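PDB 2Q5C: NtrC family transcriptional regulator from Clostridium acetobutylicum ATCC 824, which probably acts as an ATP-binding, DNA-binding activator of transcription, and is represented here by its N-terminal propionate catabolism activator (PrpR_N) domain. Local coordinates for residues A[36-41]-A[126-131]; A[60-65]-A[73-78]; A[91-96]-A[160-165]; A[107-112]-A[118-123]. All blocks are in the same frame, centred on the assembly; numbering follows the deposited sequence.

Contact 1. Residues A[36-41]-A[126-131]. With SO4 (sulfate ion), chain E.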
loop_
_atom_site.group_PDB
_atom_site.type_symbol
_atom_site.label_atom_id
_atom_site.label_comp_id
_atom_site.label_asym_id
_atom_site.label_seq_id
_atom_site.Cartn_x
_atom_site.Cartn_y
_atom_site.Cartn_z
ATOM N N ALA A 36 -8.609 5.943 -1.157
ATOM C CA ALA A 36 -8.936 5.577 0.226
ATOM C C ALA A 36 -7.959 4.555 0.756
ATOM O O ALA A 36 -7.260 3.912 -0.017
ATOM C CB ALA A 36 -10.363 4.992 0.282
ATOM N N SER A 37 -7.960 4.374 2.087
ATOM C CA SER A 37 -7.187 3.297 2.711
ATOM C C SER A 37 -7.940 2.695 3.906
ATOM O O SER A 37 -8.897 3.302 4.434
ATOM C CB SER A 37 -5.817 3.809 3.204
ATOM O OG SER A 37 -6.004 4.684 4.314
ATOM N N LEU A 38 -7.473 1.527 4.318
ATOM C CA LEU A 38 -7.863 0.920 5.595
ATOM C C LEU A 38 -9.380 0.823 5.789
ATOM O O LEU A 38 -10.084 0.367 4.870
ATOM C CB LEU A 38 -7.154 1.621 6.747
ATOM C CG LEU A 38 -5.619 1.657 6.608
ATOM C CD1 LEU A 38 -5.004 2.369 7.815
ATOM C CD2 LEU A 38 -4.993 0.297 6.422
ATOM N N THR A 39 -9.909 1.213 6.949
ATOM C CA THR A 39 -11.361 1.025 7.184
ATOM C C THR A 39 -12.216 1.781 6.172
ATOM O O THR A 39 -13.196 1.241 5.633
ATOM C CB THR A 39 -11.743 1.382 8.634
ATOM O OG1 THR A 39 -11.019 0.517 9.508
ATOM C CG2 THR A 39 -13.253 1.216 8.864
ATOM N N ARG A 40 -11.859 3.022 5.861
ATOM C CA ARG A 40 -12.635 3.782 4.882
ATOM C C ARG A 40 -12.633 3.091 3.506
ATOM O O ARG A 40 -13.674 3.051 2.834
ATOM C CB ARG A 40 -12.068 5.192 4.779
ATOM C CG ARG A 40 -12.756 6.021 3.765
ATOM C CD ARG A 40 -12.511 7.491 3.996
ATOM N NE ARG A 40 -13.134 8.259 2.919
ATOM C CZ ARG A 40 -12.547 8.511 1.755
ATOM N NH1 ARG A 40 -11.316 8.066 1.519
ATOM N NH2 ARG A 40 -13.190 9.206 0.823
ATOM N N ALA A 41 -11.482 2.536 3.098
ATOM C CA ALA A 41 -11.411 1.747 1.865
ATOM C C ALA A 41 -12.317 0.540 1.900
ATOM O O ALA A 41 -12.945 0.235 0.890
ATOM C CB ALA A 41 -9.968 1.327 1.562
ATOM N N SER A 126 -0.539 -3.893 13.400
ATOM C CA SER A 126 -1.498 -4.897 12.933
ATOM C C SER A 126 -2.892 -4.361 12.707
ATOM O O SER A 126 -3.762 -5.102 12.223
ATOM C CB SER A 126 -1.562 -6.079 13.909
ATOM O OG SER A 126 -0.395 -6.873 13.773
ATOM N N SER A 127 -3.121 -3.098 13.051
ATOM C CA SER A 127 -4.430 -2.487 12.874
ATOM C C SER A 127 -4.316 -0.987 12.710
ATOM O O SER A 127 -3.368 -0.362 13.206
ATOM C CB SER A 127 -5.341 -2.815 14.063
ATOM O OG SER A 127 -4.894 -2.139 15.221
ATOM N N GLU A 128 -5.302 -0.413 12.030
ATOM C CA GLU A 128 -5.403 1.026 11.828
ATOM C C GLU A 128 -5.367 1.796 13.137
ATOM O O GLU A 128 -4.791 2.888 13.205
ATOM C CB GLU A 128 -6.717 1.333 11.078
ATOM C CG GLU A 128 -7.019 2.791 10.865
ATOM C CD GLU A 128 -8.138 3.029 9.888
ATOM O OE1 GLU A 128 -8.799 2.048 9.489
ATOM O OE2 GLU A 128 -8.330 4.198 9.502
ATOM N N ASP A 129 -5.977 1.219 14.174
ATOM C CA ASP A 129 -6.079 1.910 15.457
ATOM C C ASP A 129 -4.754 2.051 16.220
ATOM O O ASP A 129 -4.696 2.756 17.232
ATOM C CB ASP A 129 -7.144 1.247 16.328
ATOM C CG ASP A 129 -8.555 1.490 15.809
ATOM O OD1 ASP A 129 -8.781 2.467 15.038
ATOM O OD2 ASP A 129 -9.448 0.694 16.198
ATOM N N GLU A 130 -3.703 1.415 15.717
ATOM C CA GLU A 130 -2.380 1.457 16.349
ATOM C C GLU A 130 -1.530 2.597 15.801
ATOM O O GLU A 130 -0.482 2.939 16.379
ATOM C CB GLU A 130 -1.650 0.139 16.158
ATOM C CG GLU A 130 -2.252 -0.976 17.013
ATOM C CD GLU A 130 -1.720 -2.351 16.713
ATOM O OE1 GLU A 130 -0.789 -2.502 15.899
ATOM O OE2 GLU A 130 -2.254 -3.322 17.302
ATOM N N ILE A 131 -1.940 3.173 14.684
ATOM C CA ILE A 131 -1.041 4.078 13.935
ATOM C C ILE A 131 -0.622 5.327 14.698
ATOM O O ILE A 131 0.573 5.631 14.787
ATOM C CB ILE A 131 -1.585 4.405 12.525
ATOM C CG1 ILE A 131 -1.567 3.130 11.682
ATOM C CG2 ILE A 131 -0.735 5.528 11.853
ATOM C CD1 ILE A 131 -2.316 3.230 10.321
HETATM S S SO4 E . -9.337 -1.426 13.510
HETATM O O1 SO4 E . -9.698 -1.915 14.840
HETATM O O2 SO4 E . -10.421 -0.651 12.908
HETATM O O3 SO4 E . -8.171 -0.565 13.690
HETATM O O4 SO4 E . -9.045 -2.574 12.658
HETATM O O HOH W 1 -9.866 4.584 7.374
#
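Glu-128 reaches across to Thr-39 of helix 38-48, which gives two bonds to its OE1. The hydroxyl OG1 of Thr-39 donates to OE1 of Glu-128 at 2.7 Å, nearly along the C-O axis. The backbone N of Thr-39 donates to the same OE1 of Glu-128 at 2.9 Å, on the syn side and 26° out of the carboxylate plane. The two donors come from opposite faces of that plane. They fix the rotation of the carboxylate, and a helix N-terminus at this place would favour its negative charge. The other oxygen, OE2 of Glu-128, accepts from water 1 at 2.7 Å, and this water in turn accepts from Arg-40 N. The side chain of Glu-128 spans the gap because it is extended, with CG anti to the backbone N (chi1 176°). The stem of Glu-128 also packs: its CG lies 3.7 Å from CD1 of Leu-38, while Leu-38 CB sits against the carboxylate carbon. Leu-38 CD1 and Ile-131 CD1 meet tip to tip at 3.8 Å. On the 126-131 side, Asp-129 N donates to O3 of a sulfate at 2.9 Å. That ion probably comes from the crystallisation liquor. Leu-38 also rests on Ala-60 of helix 59-66 and on Thr-151 of helix 150-158. A glycerol, probably of the same origin, lies close to Leu-38. Helix 38-48 follows a strand of the first parallel sheet, and 126-131 follows a strand of the second. The contact therefore bridges the two alpha/beta lobes of the domain, at loops beyond the C-terminal ends of parallel strands.

Contact 2. Residues A[60-65]-A[73-78]. With SO4 (sulfate ion), chain E.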
loop_
_atom_site.group_PDB
_atom_site.type_symbol
_atom_site.label_atom_id
_atom_site.label_comp_id
_atom_site.label_asym_id
_atom_site.label_seq_id
_atom_site.Cartn_x
_atom_site.Cartn_y
_atom_site.Cartn_z
ATOM N N ALA A 60 -1.897 -3.152 3.826
ATOM C CA ALA A 60 -2.864 -3.275 4.894
ATOM C C ALA A 60 -4.299 -3.081 4.389
ATOM O O ALA A 60 -5.241 -3.767 4.846
ATOM C CB ALA A 60 -2.549 -2.302 6.006
ATOM N N THR A 61 -4.474 -2.134 3.467
ATOM C CA THR A 61 -5.810 -1.896 2.912
ATOM C C THR A 61 -6.396 -3.168 2.324
ATOM O O THR A 61 -7.587 -3.448 2.507
ATOM C CB THR A 61 -5.745 -0.766 1.894
ATOM O OG1 THR A 61 -5.448 0.442 2.595
ATOM C CG2 THR A 61 -7.092 -0.582 1.172
ATOM N N SER A 62 -5.564 -3.968 1.663
ATOM C CA SER A 62 -6.056 -5.192 1.034
ATOM C C SER A 62 -6.584 -6.189 2.075
ATOM O O SER A 62 -7.533 -6.931 1.791
ATOM C CB SER A 62 -4.997 -5.790 0.099
ATOM O OG SER A 62 -3.924 -6.365 0.808
ATOM N N ASP A 63 -5.986 -6.192 3.263
ATOM C CA ASP A 63 -6.445 -7.041 4.359
ATOM C C ASP A 63 -7.822 -6.587 4.853
ATOM O O ASP A 63 -8.729 -7.407 5.061
ATOM C CB ASP A 63 -5.409 -6.981 5.482
ATOM C CG ASP A 63 -5.632 -8.029 6.549
ATOM O OD1 ASP A 63 -6.081 -9.145 6.218
ATOM O OD2 ASP A 63 -5.325 -7.731 7.713
ATOM N N TYR A 64 -8.003 -5.283 5.024
ATOM C CA TYR A 64 -9.303 -4.725 5.416
ATOM C C TYR A 64 -10.382 -5.040 4.389
ATOM O O TYR A 64 -11.514 -5.379 4.735
ATOM C CB TYR A 64 -9.183 -3.210 5.640
ATOM C CG TYR A 64 -8.636 -2.871 7.019
ATOM C CD1 TYR A 64 -7.278 -2.899 7.284
ATOM C CD2 TYR A 64 -9.511 -2.554 8.048
ATOM C CE1 TYR A 64 -6.795 -2.639 8.584
ATOM C CE2 TYR A 64 -9.052 -2.268 9.329
ATOM C CZ TYR A 64 -7.686 -2.302 9.563
ATOM O OH TYR A 64 -7.264 -2.049 10.846
ATOM N N ILE A 65 -10.017 -4.940 3.116
ATOM C CA ILE A 65 -10.985 -5.238 2.062
ATOM C C ILE A 65 -11.298 -6.727 1.997
ATOM O O ILE A 65 -12.480 -7.089 1.904
ATOM C CB ILE A 65 -10.470 -4.694 0.713
ATOM C CG1 ILE A 65 -10.514 -3.171 0.770
ATOM C CG2 ILE A 65 -11.338 -5.195 -0.470
ATOM C CD1 ILE A 65 -9.888 -2.456 -0.424
ATOM N N SER A 73 -10.632 -10.110 -4.130
ATOM C CA SER A 73 -9.844 -9.002 -3.580
ATOM C C SER A 73 -8.394 -9.377 -3.840
ATOM O O SER A 73 -7.894 -10.380 -3.316
ATOM C CB SER A 73 -10.070 -8.839 -2.065
ATOM O OG SER A 73 -9.183 -7.840 -1.502
ATOM N N ILE A 74 -7.703 -8.578 -4.643
ATOM C CA ILE A 74 -6.312 -8.856 -5.035
ATOM C C ILE A 74 -5.428 -7.839 -4.345
ATOM O O ILE A 74 -5.758 -6.645 -4.302
ATOM C CB ILE A 74 -6.137 -8.783 -6.568
ATOM C CG1 ILE A 74 -6.877 -9.931 -7.261
ATOM C CG2 ILE A 74 -4.674 -8.778 -6.973
ATOM C CD1 ILE A 74 -8.405 -9.711 -7.368
ATOM N N SER A 75 -4.321 -8.316 -3.790
ATOM C CA SER A 75 -3.375 -7.474 -3.102
ATOM C C SER A 75 -2.153 -7.217 -3.969
ATOM O O SER A 75 -1.537 -8.161 -4.443
ATOM C CB SER A 75 -2.922 -8.165 -1.825
ATOM O OG SER A 75 -2.177 -7.231 -1.096
ATOM N N ILE A 76 -1.822 -5.944 -4.191
ATOM C CA ILE A 76 -0.503 -5.575 -4.750
ATOM C C ILE A 76 0.494 -5.729 -3.596
ATOM O O ILE A 76 0.301 -5.152 -2.526
ATOM C CB ILE A 76 -0.468 -4.110 -5.256
ATOM C CG1 ILE A 76 -1.521 -3.860 -6.351
ATOM C CG2 ILE A 76 0.948 -3.770 -5.743
ATOM C CD1 ILE A 76 -1.860 -2.345 -6.518
ATOM N N LYS A 77 1.515 -6.567 -3.798
ATOM C CA LYS A 77 2.490 -6.767 -2.718
ATOM C C LYS A 77 3.477 -5.609 -2.690
ATOM O O LYS A 77 3.923 -5.186 -3.756
ATOM C CB LYS A 77 3.232 -8.089 -2.890
ATOM C CG LYS A 77 2.330 -9.314 -3.077
ATOM C CD LYS A 77 1.370 -9.519 -1.907
ATOM C CE LYS A 77 0.377 -10.653 -2.209
ATOM N NZ LYS A 77 -0.541 -10.933 -1.061
ATOM N N VAL A 78 3.757 -5.116 -1.487
ATOM C CA VAL A 78 4.863 -4.173 -1.279
ATOM C C VAL A 78 6.162 -4.997 -1.422
ATOM O O VAL A 78 6.311 -6.029 -0.762
ATOM C CB VAL A 78 4.812 -3.502 0.098
ATOM C CG1 VAL A 78 5.902 -2.430 0.179
ATOM C CG2 VAL A 78 3.426 -2.879 0.372
HETATM S S SO4 E . -9.337 -1.426 13.510
HETATM O O1 SO4 E . -9.698 -1.915 14.840
HETATM O O2 SO4 E . -10.421 -0.651 12.908
HETATM O O3 SO4 E . -8.171 -0.565 13.690
HETATM O O4 SO4 E . -9.045 -2.574 12.658
HETATM O O HOH W 2 -6.731 -8.993 -0.715
#
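Ser-62 OG is gripped by two groups. It accepts from Ser-75 OG at 2.7 Å, and it is also bonded to the carbonyl O of Gly-59, one turn back in the helix. Its torsion suits both: chi1 is 72°, which sets OG between the backbone N and the carbonyl carbon. Ser-75 OG, anti to its backbone N (chi1 -171°), is turned to the helix, and the CB atoms of Ser-62 and Ser-75 follow close behind. The short serine side chains are consistent with the close approach of the backbones, CA of Ser-62 lying 5.4 Å from CA of Ser-75. The pair joins helix 59-66 to strand 73-76 within the beta-alpha-beta unit begun by strand 54-58. Helix and strand segments run nearly antiparallel, at 169°, with axes 8.0 Å apart at closest approach. Ser-73 faces the same helix further on. Ser-73 OG sits 3.6 Å from CG2 of Ile-65. Water 2 lies 2.8 Å from Ser-73 OG and makes weak bonds to the carbonyl O atoms of Ser-62 and Ser-73. Ile-74 points the other way, to helix 170-187, so the edge strand is covered on both faces. Tyr-64 OH donates at 2.6 Å to O4 of a sulfate, probably from the crystallisation liquor, and that oxygen lies at the ring edge, near the ring plane.

Contact 3. Residues A[91-96]-A[160-165]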
loop_
_atom_site.group_PDB
_atom_site.type_symbol
_atom_site.label_atom_id
_atom_site.label_comp_id
_atom_site.label_asym_id
_atom_site.label_seq_id
_atom_site.Cartn_x
_atom_site.Cartn_y
_atom_site.Cartn_z
ATOM N N LYS A 91 17.001 9.132 2.873
ATOM C CA LYS A 91 18.338 9.477 3.371
ATOM C C LYS A 91 18.623 10.947 3.190
ATOM O O LYS A 91 19.525 11.505 3.856
ATOM C CB LYS A 91 19.412 8.672 2.641
ATOM C CG LYS A 91 19.550 7.272 3.130
ATOM C CD LYS A 91 20.652 6.497 2.373
ATOM C CE LYS A 91 22.060 7.097 2.623
ATOM N NZ LYS A 91 23.064 6.412 1.748
ATOM N N ARG A 92 17.880 11.606 2.326
ATOM C CA ARG A 92 18.138 13.049 2.191
ATOM C C ARG A 92 17.829 13.794 3.474
ATOM O O ARG A 92 18.325 14.919 3.675
ATOM C CB ARG A 92 17.353 13.654 1.050
ATOM C CG ARG A 92 15.886 13.766 1.274
ATOM C CD ARG A 92 15.276 14.137 -0.052
ATOM N NE ARG A 92 13.863 14.498 -0.007
ATOM C CZ ARG A 92 12.860 13.624 0.023
ATOM N NH1 ARG A 92 13.105 12.303 0.061
ATOM N NH2 ARG A 92 11.608 14.069 0.039
ATOM N N PHE A 93 16.979 13.205 4.319
ATOM C CA PHE A 93 16.595 13.868 5.579
ATOM C C PHE A 93 17.538 13.583 6.714
ATOM O O PHE A 93 17.552 14.335 7.703
ATOM C CB PHE A 93 15.177 13.483 6.011
ATOM C CG PHE A 93 14.105 13.821 5.018
ATOM C CD1 PHE A 93 13.829 15.133 4.681
ATOM C CD2 PHE A 93 13.336 12.810 4.449
ATOM C CE1 PHE A 93 12.810 15.437 3.772
ATOM C CE2 PHE A 93 12.303 13.108 3.548
ATOM C CZ PHE A 93 12.046 14.418 3.214
ATOM N N GLY A 94 18.269 12.474 6.643
ATOM C CA GLY A 94 19.136 12.027 7.735
ATOM C C GLY A 94 19.396 10.543 7.589
ATOM O O GLY A 94 18.864 9.926 6.663
ATOM N N ASN A 95 20.209 9.964 8.468
ATOM C CA ASN A 95 20.511 8.524 8.363
ATOM C C ASN A 95 19.776 7.602 9.331
ATOM O O ASN A 95 19.846 6.379 9.173
ATOM C CB ASN A 95 22.026 8.244 8.396
ATOM C CG ASN A 95 22.751 9.050 9.449
ATOM O OD1 ASN A 95 22.370 9.069 10.620
ATOM N ND2 ASN A 95 23.824 9.720 9.036
ATOM N N GLU A 96 19.083 8.169 10.320
ATOM C CA GLU A 96 18.370 7.347 11.294
ATOM C C GLU A 96 16.876 7.393 11.010
ATOM O O GLU A 96 16.271 8.437 11.036
ATOM C CB GLU A 96 18.675 7.733 12.756
ATOM C CG GLU A 96 17.808 6.901 13.709
ATOM C CD GLU A 96 18.253 6.885 15.179
ATOM O OE1 GLU A 96 18.731 7.927 15.688
ATOM O OE2 GLU A 96 18.101 5.810 15.816
ATOM N N GLY A 160 4.733 16.044 13.016
ATOM C CA GLY A 160 5.921 16.885 12.793
ATOM C C GLY A 160 7.186 16.159 12.399
ATOM O O GLY A 160 8.298 16.699 12.519
ATOM N N LEU A 161 7.032 14.937 11.890
ATOM C CA LEU A 161 8.180 14.176 11.409
ATOM C C LEU A 161 8.284 14.252 9.891
ATOM O O LEU A 161 7.379 14.741 9.230
ATOM C CB LEU A 161 8.077 12.713 11.839
ATOM C CG LEU A 161 7.830 12.474 13.331
ATOM C CD1 LEU A 161 7.714 10.999 13.582
ATOM C CD2 LEU A 161 8.933 13.126 14.194
ATOM N N TYR A 162 9.410 13.810 9.345
ATOM C CA TYR A 162 9.501 13.635 7.893
ATOM C C TYR A 162 8.928 12.260 7.550
ATOM O O TYR A 162 9.134 11.303 8.278
ATOM C CB TYR A 162 10.944 13.681 7.437
ATOM C CG TYR A 162 11.641 15.011 7.586
ATOM C CD1 TYR A 162 11.236 16.111 6.855
ATOM C CD2 TYR A 162 12.722 15.137 8.440
ATOM C CE1 TYR A 162 11.891 17.318 6.972
ATOM C CE2 TYR A 162 13.385 16.347 8.566
ATOM C CZ TYR A 162 12.949 17.424 7.831
ATOM O OH TYR A 162 13.591 18.644 7.911
ATOM N N GLY A 163 8.238 12.200 6.421
ATOM C CA GLY A 163 7.593 10.951 5.960
ATOM C C GLY A 163 7.988 10.665 4.533
ATOM O O GLY A 163 7.959 11.551 3.667
ATOM N N GLU A 164 8.392 9.432 4.278
ATOM C CA GLU A 164 8.713 9.037 2.926
ATOM C C GLU A 164 7.903 7.759 2.632
ATOM O O GLU A 164 8.090 6.711 3.275
ATOM C CB GLU A 164 10.190 8.725 2.803
ATOM C CG GLU A 164 10.576 8.303 1.380
ATOM C CD GLU A 164 10.712 9.477 0.419
ATOM O OE1 GLU A 164 11.058 10.604 0.867
ATOM O OE2 GLU A 164 10.480 9.282 -0.794
ATOM N N THR A 165 6.983 7.877 1.673
ATOM C CA THR A 165 6.048 6.793 1.377
ATOM C C THR A 165 6.669 5.734 0.504
ATOM O O THR A 165 7.358 6.044 -0.463
ATOM C CB THR A 165 4.788 7.365 0.697
ATOM O OG1 THR A 165 4.242 8.394 1.519
ATOM C CG2 THR A 165 3.743 6.322 0.538
HETATM O O HOH W 3 9.075 12.411 1.179
#
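Tyr-162 opens the strand and lays its ring over one face of Phe-93. This is an offset stack: the ring centroids are 4.2 Å apart and the planes differ by 11°. CD1 of Phe-93 sits over the centre of the Tyr-162 ring, 3.5 Å above its plane. CB of Tyr-162 stands over the face of Phe-93, 4.0 Å from the ring centroid, as a CH-pi contact. The opposite face of Phe-93 is covered by Arg-92, whose CG stands over the ring centre. The ring is thus held between its neighbour in sequence and the strand. Gly-163 comes next and offers only its backbone: O of Gly-163 accepts from water 3 at 2.9 Å. Strand 162-165 is an outer strand of the second parallel sheet, bonded along its length to strand 145-148. The 91-96 turn leads from helix 80-90 to strand 96-102 of the same sheet, so the contact ties that turn to the sheet edge. Glu-164 follows, on the same side of the strand as Tyr-162. Its chain bends at chi2 (79°), and OE1 of Glu-164 meets NH1 of Arg-92 at 2.8 Å in a salt bridge. One oxygen and one nitrogen carry it, with guanidinium and carboxylate planes 82° apart and the donor above the carboxylate plane. Water 3 donates to OE1 of Glu-164 at 2.7 Å and accepts from Arg-92 NH2, closing a second path between the two charges. Arg-92 NH1 is also bonded to Asn-89 O.

Contact 4. Residues A[107-112]-A[118-123]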
loop_
_atom_site.group_PDB
_atom_site.type_symbol
_atom_site.label_atom_id
_atom_site.label_comp_id
_atom_site.label_asym_id
_atom_site.label_seq_id
_atom_site.Cartn_x
_atom_site.Cartn_y
_atom_site.Cartn_z
ATOM N N VAL A 107 11.541 -6.453 3.941
ATOM C CA VAL A 107 12.965 -6.616 3.719
ATOM C C VAL A 107 13.597 -6.759 5.108
ATOM O O VAL A 107 13.094 -6.199 6.085
ATOM C CB VAL A 107 13.546 -5.421 2.881
ATOM C CG1 VAL A 107 13.245 -4.124 3.554
ATOM C CG2 VAL A 107 15.028 -5.596 2.622
ATOM N N ASP A 108 14.678 -7.527 5.212
ATOM C CA ASP A 108 15.416 -7.589 6.466
ATOM C C ASP A 108 16.055 -6.217 6.759
ATOM O O ASP A 108 16.809 -5.681 5.930
ATOM C CB ASP A 108 16.445 -8.714 6.361
ATOM C CG ASP A 108 17.216 -8.914 7.626
ATOM O OD1 ASP A 108 18.055 -8.055 7.954
ATOM O OD2 ASP A 108 16.990 -9.946 8.303
ATOM N N LYS A 109 15.701 -5.677 7.928
ATOM C CA LYS A 109 16.130 -4.351 8.369
ATOM C C LYS A 109 17.646 -4.238 8.345
ATOM O O LYS A 109 18.207 -3.254 7.825
ATOM C CB LYS A 109 15.571 -4.062 9.768
ATOM C CG LYS A 109 16.328 -3.033 10.561
ATOM C CD LYS A 109 15.838 -3.050 11.995
ATOM C CE LYS A 109 16.982 -3.294 12.947
ATOM N NZ LYS A 109 18.179 -2.441 12.677
ATOM N N HIS A 110 18.303 -5.266 8.874
ATOM C CA HIS A 110 19.765 -5.280 8.947
ATOM C C HIS A 110 20.409 -5.269 7.571
ATOM O O HIS A 110 21.450 -4.655 7.358
ATOM C CB HIS A 110 20.288 -6.480 9.737
ATOM C CG HIS A 110 19.798 -6.545 11.148
ATOM N ND1 HIS A 110 20.159 -5.638 12.119
ATOM C CD2 HIS A 110 19.010 -7.456 11.758
ATOM C CE1 HIS A 110 19.591 -5.975 13.260
ATOM N NE2 HIS A 110 18.878 -7.065 13.067
ATOM N N GLU A 111 19.764 -5.946 6.620
ATOM C CA GLU A 111 20.256 -5.941 5.266
ATOM C C GLU A 111 20.211 -4.548 4.643
ATOM O O GLU A 111 21.149 -4.128 3.964
ATOM C CB GLU A 111 19.469 -6.950 4.415
ATOM C CG GLU A 111 20.097 -7.149 3.080
ATOM C CD GLU A 111 19.649 -8.399 2.340
ATOM O OE1 GLU A 111 18.548 -8.920 2.601
ATOM O OE2 GLU A 111 20.418 -8.824 1.460
ATOM N N ILE A 112 19.127 -3.819 4.860
ATOM C CA ILE A 112 19.039 -2.486 4.274
ATOM C C ILE A 112 19.995 -1.490 4.963
ATOM O O ILE A 112 20.544 -0.599 4.318
ATOM C CB ILE A 112 17.574 -2.008 4.241
ATOM C CG1 ILE A 112 17.418 -0.683 3.483
ATOM C CG2 ILE A 112 16.968 -1.994 5.648
ATOM C CD1 ILE A 112 16.080 -0.593 2.746
ATOM N N VAL A 118 22.465 3.200 6.527
ATOM C CA VAL A 118 21.512 3.865 7.417
ATOM C C VAL A 118 21.320 3.094 8.714
ATOM O O VAL A 118 21.768 1.945 8.837
ATOM C CB VAL A 118 20.132 4.049 6.726
ATOM C CG1 VAL A 118 20.244 5.019 5.586
ATOM C CG2 VAL A 118 19.581 2.714 6.238
ATOM N N LYS A 119 20.703 3.744 9.696
ATOM C CA LYS A 119 20.290 3.078 10.912
ATOM C C LYS A 119 18.779 3.020 10.857
ATOM O O LYS A 119 18.118 4.024 10.568
ATOM C CB LYS A 119 20.756 3.867 12.150
ATOM C CG LYS A 119 20.573 3.104 13.455
ATOM C CD LYS A 119 21.254 3.823 14.614
ATOM C CE LYS A 119 20.932 3.120 15.932
ATOM N NZ LYS A 119 20.648 4.120 17.015
ATOM N N ILE A 120 18.243 1.834 11.085
ATOM C CA ILE A 120 16.813 1.623 10.967
ATOM C C ILE A 120 16.288 0.989 12.229
ATOM O O ILE A 120 16.842 -0.020 12.697
ATOM C CB ILE A 120 16.510 0.699 9.763
ATOM C CG1 ILE A 120 16.784 1.444 8.457
ATOM C CG2 ILE A 120 15.052 0.231 9.760
ATOM C CD1 ILE A 120 16.826 0.574 7.268
ATOM N N LYS A 121 15.238 1.581 12.783
ATOM C CA LYS A 121 14.455 0.924 13.829
ATOM C C LYS A 121 13.153 0.492 13.186
ATOM O O LYS A 121 12.454 1.298 12.593
ATOM C CB LYS A 121 14.198 1.846 15.011
ATOM C CG LYS A 121 13.556 1.128 16.199
ATOM C CD LYS A 121 13.898 1.816 17.532
ATOM C CE LYS A 121 13.417 1.014 18.753
ATOM N NZ LYS A 121 13.853 -0.416 18.751
ATOM N N GLU A 122 12.853 -0.794 13.288
ATOM C CA GLU A 122 11.656 -1.351 12.668
ATOM C C GLU A 122 10.522 -1.400 13.683
ATOM O O GLU A 122 10.721 -1.788 14.851
ATOM C CB GLU A 122 11.993 -2.741 12.152
ATOM C CG GLU A 122 10.812 -3.473 11.514
ATOM C CD GLU A 122 11.181 -4.889 11.142
ATOM O OE1 GLU A 122 11.948 -5.067 10.167
ATOM O OE2 GLU A 122 10.736 -5.824 11.839
ATOM N N PHE A 123 9.339 -0.990 13.243
ATOM C CA PHE A 123 8.129 -1.043 14.053
ATOM C C PHE A 123 7.077 -1.768 13.246
ATOM O O PHE A 123 6.945 -1.525 12.048
ATOM C CB PHE A 123 7.610 0.362 14.364
ATOM C CG PHE A 123 8.598 1.262 15.098
ATOM C CD1 PHE A 123 8.455 1.504 16.460
ATOM C CD2 PHE A 123 9.640 1.884 14.414
ATOM C CE1 PHE A 123 9.352 2.365 17.131
ATOM C CE2 PHE A 123 10.542 2.732 15.081
ATOM C CZ PHE A 123 10.396 2.966 16.443
HETATM O O HOH W 4 13.746 -6.960 9.663
#
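Lys-109 meets two flat groups of strand 119-125: it bonds to the peptide carbonyl of Ile-120 and passes the carboxylate of Glu-122. Lys-109 NZ donates to Ile-120 O at 2.8 Å, in the carbonyl plane and with a C=O to donor angle of 157°. The carboxylate of Glu-122 instead turns OE1 toward the aliphatic base of the lysine, 3.8 Å from Lys-109 CB. Water 4 donates to Glu-122 OE1 at 2.7 Å and accepts from Lys-109 N. It thereby links the carboxylate to the start of the helix. Lys-109 is modelled in two conformers, so the bond is described for one of them. In that conformer the chain leaves anti to the backbone N (chi1 157°) and then bends at chi3 and chi4, bringing NZ to Ile-120 O. Its stem slides past Ile-120 in the opposite direction, with CG of Lys-109 at 3.6 Å from CG2 of Ile-120. NZ has a second partner in a salt bridge to Glu-113, whose other oxygen accepts from Ile-120 N. Further along, Ile-112 and Ile-120 are apolar neighbours whose exact fit is doubtful, and Val-118 CG2 lies 3.9 Å from Ile-112 O. Helix 80-90 also packs on Ile-112, through Met-84 and Val-87. At the front of the helix, Asp-108 is the N-cap, and OD1 of Asp-108 accepts from Glu-111 N at 3.0 Å. Helix 109-116 is thus laid against the edge strand that follows it, as the crossover helix of a beta-alpha-beta unit in the second sheet.

Contacts 1 and 2 touch, with centres about 12 Å apart. Tyr-64 OH lies 2.8 Å from Glu-128 N, and Thr-61 OG1 lies 2.9 Å from Leu-38 N; both are probable hydrogen bonds. The sulfate that touches both contacts and a nearby glycerol, both probably from the crystallisation liquor, lie near where the lobes meet. Whether this marks a natural pocket is not known. Contacts 3 and 4 belong to the second sheet, with centres about 14 Å apart. They meet where Asn-95 O faces Lys-119 N at 2.8 Å and Glu-96 pairs with Lys-119. Contact 3 lies about 22 Å from contact 1, centre to centre, far from the sulfate.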